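Local coordinates for iron-sulfur cluster assembly scaffold protein IscU (Streptococcus pyogenes, PDB 1SU0) that probably serves as a scaffold on which IscS builds iron-sulfur clusters for transfer to other proteins, and here binds a zinc ion, probably as a substitute for such a cluster, at residues N36-G41 and I125-L130. Numbering follows the deposited sequence.
Sequences NNPTCG and IKCSTL. With ZN (zinc ion), chain B.
Asn36 meets the Leu130 side chain with its backbone: Asn36 N lies 4.0 Å from Leu130 CD1, while CD2 of the same leucine approaches Asn37 N at 4.3 Å. Both asparagine side chains start away from the helix and join each other, Asn36 ND2 donating to Asn37 OD1 at 2.8 Å from 52° above the acceptor's carbonyl plane. Pro38 makes the main apolar contact, its CB and CG against the helix. Pro38 CB lies 3.6 Å from Lys126 CB, and Pro38 CG presses on the helix backbone, 3.4 Å from Cys127 N. The lysine chain then bends away, so its aliphatic base, not its amine, does the packing. In Cys40, chi1 of -169° sets SG beside the carbonyl carbon, within range of the zinc. The Cys40 SG to zinc distance is long, 2.8 Å, against 2.2 Å from Cys127 SG; the two sulfurs subtend about 112° at the metal. Asp42 and Cys65 complete this site, where zinc probably substitutes for an iron-sulfur centre. The loop linking antiparallel strands 33-36 and 43-50 packs on helix 122-139, with Leu130 also touching Ile44 of strand 43-50, and Cys127 O accepting a hydrogen bond from Ser68 of helix 66-79.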
loop_
_atom_site.group_PDB
_atom_site.type_symbol
_atom_site.label_atom_id
_atom_site.label_comp_id
_atom_site.label_asym_id
_atom_site.label_seq_id
_atom_site.Cartn_x
_atom_site.Cartn_y
_atom_site.Cartn_z
ATOM N N ASN A 36 -4.204 11.766 3.959
ATOM C CA ASN A 36 -4.241 12.339 2.625
ATOM C C ASN A 36 -2.942 12.954 2.084
ATOM O O ASN A 36 -1.911 12.999 2.746
ATOM C CB ASN A 36 -5.463 13.296 2.473
ATOM C CG ASN A 36 -5.390 14.532 3.361
ATOM O OD1 ASN A 36 -6.159 14.665 4.320
ATOM N ND2 ASN A 36 -4.513 15.469 3.008
ATOM N N ASN A 37 -3.091 13.414 0.841
ATOM C CA ASN A 37 -2.075 13.838 -0.127
ATOM C C ASN A 37 -0.596 14.033 0.245
ATOM O O ASN A 37 -0.254 14.422 1.362
ATOM C CB ASN A 37 -2.595 15.091 -0.871
ATOM C CG ASN A 37 -2.606 16.359 -0.013
ATOM O OD1 ASN A 37 -2.497 16.308 1.219
ATOM N ND2 ASN A 37 -2.748 17.515 -0.677
ATOM N N PRO A 38 0.273 13.728 -0.720
ATOM C CA PRO A 38 1.585 14.390 -0.812
ATOM C C PRO A 38 1.410 15.921 -0.961
ATOM O O PRO A 38 2.088 16.735 -0.329
ATOM C CB PRO A 38 2.183 13.806 -2.107
ATOM C CG PRO A 38 1.406 12.532 -2.392
ATOM C CD PRO A 38 0.080 12.703 -1.771
ATOM N N THR A 39 0.419 16.262 -1.778
ATOM C CA THR A 39 0.160 17.583 -2.355
ATOM C C THR A 39 -0.554 17.285 -3.668
ATOM O O THR A 39 -1.239 18.128 -4.220
ATOM C CB THR A 39 1.448 18.371 -2.640
ATOM O OG1 THR A 39 2.106 18.698 -1.411
ATOM C CG2 THR A 39 1.134 19.743 -3.247
ATOM N N CYS A 40 -0.364 16.053 -4.147
ATOM C CA CYS A 40 -0.969 15.542 -5.359
ATOM C C CYS A 40 -2.491 15.481 -5.309
ATOM O O CYS A 40 -3.155 15.641 -6.332
ATOM C CB CYS A 40 -0.442 14.132 -5.616
ATOM S SG CYS A 40 -0.864 13.508 -7.249
ATOM N N GLY A 41 -3.030 15.202 -4.129
ATOM C CA GLY A 41 -4.467 15.140 -3.913
ATOM C C GLY A 41 -4.969 13.717 -3.726
ATOM O O GLY A 41 -6.095 13.405 -4.111
ATOM N N ILE A 125 7.074 9.520 -4.484
ATOM C CA ILE A 125 7.387 8.792 -3.265
ATOM C C ILE A 125 6.180 8.780 -2.325
ATOM O O ILE A 125 5.703 7.713 -1.908
ATOM C CB ILE A 125 8.600 9.411 -2.538
ATOM C CG1 ILE A 125 9.824 9.564 -3.462
ATOM C CG2 ILE A 125 8.963 8.583 -1.297
ATOM C CD1 ILE A 125 10.291 8.334 -4.072
ATOM N N LYS A 126 5.671 9.970 -2.016
ATOM C CA LYS A 126 4.556 10.103 -1.079
ATOM C C LYS A 126 3.218 9.603 -1.667
ATOM O O LYS A 126 2.318 9.224 -0.918
ATOM C CB LYS A 126 4.451 11.548 -0.570
ATOM C CG LYS A 126 3.671 11.755 0.742
ATOM C CD LYS A 126 4.418 11.198 1.974
ATOM C CE LYS A 126 4.932 12.321 2.880
ATOM N NZ LYS A 126 6.224 12.880 2.365
ATOM N N CYS A 127 3.087 9.585 -2.991
ATOM C CA CYS A 127 1.926 8.949 -3.623
ATOM C C CYS A 127 1.908 7.449 -3.231
ATOM O O CYS A 127 0.906 6.894 -2.755
ATOM C CB CYS A 127 1.972 9.115 -5.154
ATOM S SG CYS A 127 1.971 10.853 -5.760
ATOM N N SER A 128 3.062 6.823 -3.383
ATOM C CA SER A 128 3.216 5.404 -3.134
ATOM C C SER A 128 3.170 5.004 -1.638
ATOM O O SER A 128 2.640 3.965 -1.291
ATOM C CB SER A 128 4.515 4.962 -3.779
ATOM O OG SER A 128 5.615 5.523 -3.096
ATOM N N THR A 129 3.660 5.851 -0.746
ATOM C CA THR A 129 3.721 5.484 0.677
ATOM C C THR A 129 2.424 5.727 1.446
ATOM O O THR A 129 2.238 5.150 2.510
ATOM C CB THR A 129 4.860 6.192 1.379
ATOM O OG1 THR A 129 4.677 7.598 1.268
ATOM C CG2 THR A 129 6.199 5.908 0.695
ATOM N N LEU A 130 1.523 6.530 0.902
ATOM C CA LEU A 130 0.290 6.896 1.595
ATOM C C LEU A 130 -0.436 5.716 2.229
ATOM O O LEU A 130 -0.782 5.744 3.409
ATOM C CB LEU A 130 -0.659 7.648 0.637
ATOM C CG LEU A 130 -2.013 8.176 1.168
ATOM C CD1 LEU A 130 -1.940 8.846 2.510
ATOM C CD2 LEU A 130 -2.608 9.146 0.164
HETATM ZN ZN ZN B . -0.216 11.031 -6.224
#